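Local coordinates for protein Mn transporter subunit (Synechocystis sp. PCC 6803, PDB 3UJP) that probably captures manganese in the periplasm and delivers it to an ABC-type importer as the metal-binding subunit of that system, at residues L85-G88 with M89-R93; A166-S169 with E170-A174; V228-V231 with I232-V235. All coordinates share one frame; numbering follows the deposited sequence.

Contact 1. Residues L85-G88 with M89-R93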
loop_
_atom_site.group_PDB
_atom_site.type_symbol
_atom_site.label_atom_id
_atom_site.label_comp_id
_atom_site.label_asym_id
_atom_site.label_seq_id
_atom_site.Cartn_x
_atom_site.Cartn_y
_atom_site.Cartn_z
ATOM N N LEU A 85 16.175 -6.593 4.742
ATOM C CA LEU A 85 16.594 -6.185 6.065
ATOM C C LEU A 85 16.306 -7.321 7.008
ATOM O O LEU A 85 15.172 -7.799 7.067
ATOM C CB LEU A 85 15.760 -4.978 6.486
ATOM C CG LEU A 85 16.431 -3.616 6.415
ATOM C CD1 LEU A 85 17.374 -3.597 5.253
ATOM C CD2 LEU A 85 15.376 -2.555 6.297
ATOM N N TYR A 86 17.320 -7.761 7.739
ATOM C CA TYR A 86 17.115 -8.856 8.658
ATOM C C TYR A 86 17.796 -8.587 9.993
ATOM O O TYR A 86 18.683 -7.743 10.083
ATOM C CB TYR A 86 17.558 -10.185 8.034
ATOM C CG TYR A 86 19.056 -10.430 7.920
ATOM C CD1 TYR A 86 19.816 -9.813 6.935
ATOM C CD2 TYR A 86 19.700 -11.314 8.780
ATOM C CE1 TYR A 86 21.178 -10.057 6.814
ATOM C CE2 TYR A 86 21.061 -11.559 8.675
ATOM C CZ TYR A 86 21.795 -10.929 7.690
ATOM O OH TYR A 86 23.148 -11.167 7.582
ATOM N N ASN A 87 17.351 -9.313 11.022
ATOM C CA ASN A 87 17.833 -9.121 12.390
ATOM C C ASN A 87 19.293 -9.527 12.561
ATOM O O ASN A 87 20.075 -8.769 13.110
ATOM C CB ASN A 87 16.923 -9.857 13.397
ATOM C CG ASN A 87 17.323 -9.627 14.847
ATOM O OD1 ASN A 87 16.538 -9.120 15.639
ATOM N ND2 ASN A 87 18.543 -10.008 15.200
ATOM N N GLY A 88 19.666 -10.720 12.103
ATOM C CA GLY A 88 21.027 -11.203 12.292
ATOM C C GLY A 88 21.171 -11.935 13.609
ATOM O O GLY A 88 20.179 -12.326 14.200
ATOM N N MET A 89 22.393 -12.122 14.088
ATOM C CA MET A 89 22.586 -12.850 15.342
ATOM C C MET A 89 22.005 -14.281 15.262
ATOM O O MET A 89 21.670 -14.897 16.280
ATOM C CB MET A 89 21.969 -12.065 16.511
ATOM C CG MET A 89 22.647 -10.712 16.773
ATOM S SD MET A 89 22.123 -9.819 18.258
ATOM C CE MET A 89 23.322 -10.349 19.446
ATOM N N ASN A 90 21.895 -14.795 14.038
ATOM C CA ASN A 90 21.349 -16.127 13.789
ATOM C C ASN A 90 19.881 -16.296 14.222
ATOM O O ASN A 90 19.452 -17.400 14.592
ATOM C CB ASN A 90 22.219 -17.197 14.454
ATOM C CG ASN A 90 22.099 -18.554 13.779
ATOM O OD1 ASN A 90 21.799 -18.651 12.586
ATOM N ND2 ASN A 90 22.347 -19.609 14.540
ATOM N N LEU A 91 19.113 -15.211 14.192
ATOM C CA LEU A 91 17.726 -15.302 14.612
ATOM C C LEU A 91 17.018 -16.148 13.590
ATOM O O LEU A 91 16.502 -17.229 13.881
ATOM C CB LEU A 91 17.054 -13.921 14.692
ATOM C CG LEU A 91 15.572 -13.967 15.059
ATOM C CD1 LEU A 91 15.422 -14.220 16.524
ATOM C CD2 LEU A 91 14.886 -12.692 14.681
ATOM N N GLU A 92 16.987 -15.631 12.374
ATOM C CA GLU A 92 16.398 -16.366 11.280
ATOM C C GLU A 92 17.459 -17.376 10.793
ATOM O O GLU A 92 18.396 -17.027 10.084
ATOM C CB GLU A 92 15.939 -15.374 10.205
ATOM C CG GLU A 92 16.930 -14.232 9.963
ATOM C CD GLU A 92 16.636 -12.964 10.751
ATOM O OE1 GLU A 92 15.458 -12.604 10.886
ATOM O OE2 GLU A 92 17.593 -12.306 11.200
ATOM N N ARG A 93 17.341 -18.622 11.222
ATOM C CA ARG A 93 18.374 -19.601 10.940
ATOM C C ARG A 93 18.400 -19.930 9.469
ATOM O O ARG A 93 19.419 -20.410 8.947
ATOM C CB ARG A 93 18.156 -20.859 11.773
ATOM C CG ARG A 93 19.075 -20.921 12.978
ATOM C CD ARG A 93 18.818 -22.115 13.879
ATOM N NE ARG A 93 17.575 -22.027 14.650
ATOM C CZ ARG A 93 16.524 -22.822 14.460
ATOM N NH1 ARG A 93 16.564 -23.759 13.519
ATOM N NH2 ARG A 93 15.431 -22.687 15.202
#
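Glu92 folds back across the turn so that one carboxylate oxygen, OE2, meets the backbone N-H of Gly88. The bond is 2.8 Å from Gly88 N to Glu92 OE2, nearly straight at 164°, with OE2 met almost along its C-O axis. Asn87 N lies 3.0 Å from the same Glu92 OE2, while OE1 is taken by the hydroxyl of Thr37, so both ends of this buried carboxylate are held. Two features of the Glu92 chain bring it there: CG sits between the backbone N and the carbonyl carbon (chi1 41°), and the chain then kinks at chi2. The Tyr86 ring meets the group with an edge, CD2 lying 3.4 Å from Glu92 OE2, and the ring and carboxylate planes are close to perpendicular; the ring itself stacks with Phe95. All this takes place where strand 83-86 of the parallel sheet gives way, after Asn87, to a type I' beta turn from Gly88 to Leu91, with Met89 and Asn90 in left-handed conformations at its corners. The turn is closed by Leu91 N, 3.1 Å from Gly88 O. Asn87 has CG beside its carbonyl carbon, opposite the backbone N (chi1 -177°), which brings ND2 within 3.0 Å of that same Gly88 O, to which it donates from the opposite face of the carbonyl plane. A CB on Gly88 would probably press on the carbonyl O of Asn87 at these backbone angles, which suits glycine. Asn87 OD1 is bound by the hydroxyl of Tyr142. Leu91 crosses the Asn87 side chain at about a right angle, its CD2 branch 3.7 Å from Asn87 CB. The Leu91 side chain also comes to about 5 Å from the bound manganese ion, whose ligands are His66, His131, Glu197 and Asp272.

Contact 2. Residues A166-S169 with E170-A174; sequences AVYS and EQLKA
Two successive turns of the long helix 158-183 meet here, Val167 and Tyr168 on one with Gln171 and Leu172 on the next; in metal-binding proteins of this family a long helix of this kind typically links the two lobes. The backbone follows the usual i to i+4 pattern: Leu172 N lies 2.9 Å from Tyr168 O, almost in line with the C=O bond, and Lys173 N bonds to Ser169 O. Over this frame Leu172 and Tyr168 cross at a slant, with the CD2 methyl of Leu172 above one ring face, 4.2 Å from the centroid of the Tyr168 ring and 28° off its normal, a CH-pi contact. Gln171 works at the ring edge instead. Its OE1 is 3.7 Å from Tyr168 CD1, near the plane of the ring, and the amide stands steeply to that plane. The chain reaches this place because CG lies opposite the carbonyl carbon (chi1 -62°) and the rest is extended, which lays Gln171 CG 3.2 Å from Val167 O and the NE2 end of the amide against the CG1 methyl of Val167, the two side chains running alongside in the same direction. Replacing Gln171 with alanine would probably open a gap beside Val167 and leave that edge of the Tyr168 ring without its amide neighbour. Further out, Tyr168 and Leu172 pack on Val143 of helix 136-153 and on Leu285 of helix 284-296. Glu170 turns the other way: its OE1 accepts from Met89 N of the second subunit, and Ser169 OG bonds back to Ala165 O. One flank of the helix is sunk against neighbouring helices and another faces a second copy in the assembly, with side chains three and four apart meeting along what is probably the linking helix of the two-lobed binding-protein fold.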
loop_
_atom_site.group_PDB
_atom_site.type_symbol
_atom_site.label_atom_id
_atom_site.label_comp_id
_atom_site.label_asym_id
_atom_site.label_seq_id
_atom_site.Cartn_x
_atom_site.Cartn_y
_atom_site.Cartn_z
ATOM N N ALA A 166 13.623 10.105 13.628
ATOM C CA ALA A 166 13.553 11.070 14.724
ATOM C C ALA A 166 12.321 10.829 15.600
ATOM O O ALA A 166 12.429 10.566 16.804
ATOM C CB ALA A 166 13.523 12.485 14.152
ATOM N N VAL A 167 11.150 10.937 14.975
ATOM C CA VAL A 167 9.876 10.721 15.640
ATOM C C VAL A 167 9.753 9.308 16.233
ATOM O O VAL A 167 9.235 9.135 17.316
ATOM C CB VAL A 167 8.701 10.994 14.676
ATOM C CG1 VAL A 167 7.383 10.445 15.219
ATOM C CG2 VAL A 167 8.604 12.462 14.384
ATOM N N TYR A 168 10.223 8.281 15.540
ATOM C CA TYR A 168 10.128 6.931 16.100
ATOM C C TYR A 168 11.134 6.809 17.252
ATOM O O TYR A 168 10.799 6.280 18.306
ATOM C CB TYR A 168 10.335 5.856 15.016
ATOM C CG TYR A 168 9.739 4.515 15.361
ATOM C CD1 TYR A 168 8.430 4.417 15.777
ATOM C CD2 TYR A 168 10.484 3.331 15.265
ATOM C CE1 TYR A 168 7.857 3.168 16.099
ATOM C CE2 TYR A 168 9.927 2.081 15.595
ATOM C CZ TYR A 168 8.605 2.002 16.006
ATOM O OH TYR A 168 8.017 0.787 16.347
ATOM N N SER A 169 12.352 7.309 17.063
ATOM C CA SER A 169 13.360 7.259 18.121
ATOM C C SER A 169 12.799 7.886 19.389
ATOM O O SER A 169 12.972 7.381 20.495
ATOM C CB SER A 169 14.637 8.005 17.716
ATOM O OG SER A 169 15.362 7.322 16.709
ATOM N N GLU A 170 12.117 9.006 19.203
ATOM C CA GLU A 170 11.566 9.759 20.306
ATOM C C GLU A 170 10.451 9.029 21.035
ATOM O O GLU A 170 10.323 9.146 22.238
ATOM C CB GLU A 170 11.029 11.085 19.800
ATOM C CG GLU A 170 9.845 11.546 20.609
ATOM C CD GLU A 170 9.113 12.701 19.972
ATOM O OE1 GLU A 170 8.297 12.457 19.047
ATOM O OE2 GLU A 170 9.351 13.847 20.414
ATOM N N GLN A 171 9.625 8.300 20.304
ATOM C CA GLN A 171 8.514 7.576 20.920
ATOM C C GLN A 171 9.004 6.294 21.567
ATOM O O GLN A 171 8.329 5.741 22.424
ATOM C CB GLN A 171 7.447 7.219 19.892
ATOM C CG GLN A 171 6.802 8.397 19.222
ATOM C CD GLN A 171 6.157 7.998 17.934
ATOM O OE1 GLN A 171 6.209 6.837 17.560
ATOM N NE2 GLN A 171 5.547 8.960 17.234
ATOM N N LEU A 172 10.161 5.818 21.117
ATOM C CA LEU A 172 10.868 4.718 21.771
ATOM C C LEU A 172 11.365 5.124 23.168
ATOM O O LEU A 172 11.248 4.336 24.120
ATOM C CB LEU A 172 12.075 4.288 20.938
ATOM C CG LEU A 172 12.132 2.973 20.167
ATOM C CD1 LEU A 172 11.030 2.009 20.546
ATOM C CD2 LEU A 172 12.095 3.271 18.699
ATOM N N LYS A 173 11.937 6.333 23.279
ATOM C CA LYS A 173 12.434 6.844 24.573
ATOM C C LYS A 173 11.316 7.082 25.598
ATOM O O LYS A 173 11.455 6.737 26.773
ATOM C CB LYS A 173 13.335 8.065 24.384
ATOM C CG LYS A 173 14.546 7.772 23.470
ATOM C CD LYS A 173 14.834 8.926 22.498
ATOM C CE LYS A 173 16.328 9.126 22.292
ATOM N NZ LYS A 173 16.636 10.196 21.282
ATOM N N ALA A 174 10.192 7.603 25.133
ATOM C CA ALA A 174 9.017 7.718 25.980
ATOM C C ALA A 174 8.654 6.400 26.650
ATOM O O ALA A 174 8.622 6.321 27.870
ATOM C CB ALA A 174 7.833 8.265 25.205
#

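Contact 3. Residues V228-V231 with I232-V235; sequences VQTV and IEEV
The Gln229 amide and the Glu233 carboxylate approach one helical turn apart with their planes 79° apart and the side chains crossing at about a right angle. NE2 of Gln229 is 4.1 Å from OE1 of Glu233, so this is proximity at the outer surface rather than a bond. Glu233 gets there with CG lodged between the backbone N and the carbonyl carbon (chi1 83°), which places Glu233 CG 3.2 Å from Thr230 O and the carboxylate carbon beside Thr230 CA. Beneath, the Thr230 carbonyl takes two N-H groups: Glu234 N at 3.0 Å from Thr230 O, slightly tilted from the carbonyl plane, and Glu233 N well above that plane. This is helix 225-236, an amphipathic helix on the outside of the C-terminal lobe, and its other flank is apolar. There the CG2 of Val228 and the CD1 of Ile232 touch at 4.3 Å, and Val231 and Ile232 both lean on Val257. Val235 N bonds back to Val231 O, one turn earlier, its side chain resting on Thr261. Thr230 OG1 returns to Lys226 O, one turn back.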
loop_
_atom_site.group_PDB
_atom_site.type_symbol
_atom_site.label_atom_id
_atom_site.label_comp_id
_atom_site.label_asym_id
_atom_site.label_seq_id
_atom_site.Cartn_x
_atom_site.Cartn_y
_atom_site.Cartn_z
ATOM N N VAL A 228 10.945 -28.536 31.716
ATOM C CA VAL A 228 9.748 -28.089 32.412
ATOM C C VAL A 228 9.902 -28.352 33.892
ATOM O O VAL A 228 9.258 -27.690 34.707
ATOM C CB VAL A 228 8.521 -28.815 31.958
ATOM C CG1 VAL A 228 8.830 -29.619 30.702
ATOM C CG2 VAL A 228 8.036 -29.715 33.062
ATOM N N GLN A 229 10.757 -29.322 34.231
ATOM C CA GLN A 229 10.976 -29.735 35.615
ATOM C C GLN A 229 11.753 -28.685 36.377
ATOM O O GLN A 229 11.354 -28.280 37.463
ATOM C CB GLN A 229 11.728 -31.071 35.678
ATOM C CG GLN A 229 12.136 -31.501 37.079
ATOM C CD GLN A 229 10.942 -31.588 38.021
ATOM O OE1 GLN A 229 9.805 -31.809 37.581
ATOM N NE2 GLN A 229 11.189 -31.404 39.327
ATOM N N THR A 230 12.874 -28.268 35.799
ATOM C CA THR A 230 13.694 -27.198 36.346
ATOM C C THR A 230 12.848 -25.966 36.579
ATOM O O THR A 230 12.998 -25.278 37.580
ATOM C CB THR A 230 14.823 -26.794 35.384
ATOM O OG1 THR A 230 15.785 -27.862 35.258
ATOM C CG2 THR A 230 15.508 -25.519 35.882
ATOM N N VAL A 231 11.959 -25.681 35.644
ATOM C CA VAL A 231 11.070 -24.548 35.804
ATOM C C VAL A 231 10.083 -24.768 36.964
ATOM O O VAL A 231 9.743 -23.835 37.689
ATOM C CB VAL A 231 10.310 -24.258 34.510
ATOM C CG1 VAL A 231 9.132 -23.333 34.772
ATOM C CG2 VAL A 231 11.262 -23.677 33.479
ATOM N N ILE A 232 9.621 -25.998 37.143
ATOM C CA ILE A 232 8.693 -26.279 38.232
ATOM C C ILE A 232 9.372 -26.059 39.596
ATOM O O ILE A 232 8.708 -25.754 40.584
ATOM C CB ILE A 232 8.049 -27.688 38.074
ATOM C CG1 ILE A 232 6.807 -27.575 37.194
ATOM C CG2 ILE A 232 7.669 -28.278 39.405
ATOM C CD1 ILE A 232 6.163 -28.886 36.823
ATOM N N GLU A 233 10.698 -26.175 39.643
ATOM C CA GLU A 233 11.403 -26.012 40.908
ATOM C C GLU A 233 11.803 -24.567 41.158
ATOM O O GLU A 233 11.685 -24.099 42.280
ATOM C CB GLU A 233 12.596 -26.964 41.028
ATOM C CG GLU A 233 13.891 -26.522 40.355
ATOM C CD GLU A 233 14.823 -27.710 40.074
ATOM O OE1 GLU A 233 14.335 -28.868 40.124
ATOM O OE2 GLU A 233 16.034 -27.490 39.802
ATOM N N GLU A 234 12.230 -23.861 40.135
ATOM C CA GLU A 234 12.579 -22.473 40.311
ATOM C C GLU A 234 11.365 -21.683 40.722
ATOM O O GLU A 234 11.470 -20.700 41.429
ATOM C CB GLU A 234 13.245 -21.893 39.081
ATOM C CG GLU A 234 14.727 -22.137 39.039
ATOM C CD GLU A 234 15.466 -21.448 40.152
ATOM O OE1 GLU A 234 16.261 -22.097 40.857
ATOM O OE2 GLU A 234 15.265 -20.245 40.318
ATOM N N VAL A 235 10.195 -22.078 40.264
ATOM C CA VAL A 235 9.026 -21.326 40.665
ATOM C C VAL A 235 8.713 -21.413 42.143
ATOM O O VAL A 235 8.584 -20.417 42.831
ATOM C CB VAL A 235 7.800 -21.909 40.012
ATOM C CG1 VAL A 235 6.822 -22.295 41.081
ATOM C CG2 VAL A 235 7.179 -20.938 39.075
#

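The three contacts come in order along one chain and do not touch within it. Contact 1 lies at the end of strand 83-86 in the N-terminal lobe, next to the manganese site; contact 2 is on the long helix 158-183; contact 3 is on helix 225-236 in the C-terminal lobe. Centres of contacts 1 and 2 are about 24 Å apart, those of 1 and 3 about 30 Å, and those of 2 and 3 about 38 Å, on opposite sides of the chain's centre. As in this family, helix 158-183 probably joins the two lobes, with manganese held between them. Between copies there is a tie: the helix of contact 2 meets the turn of contact 1 from a second subunit.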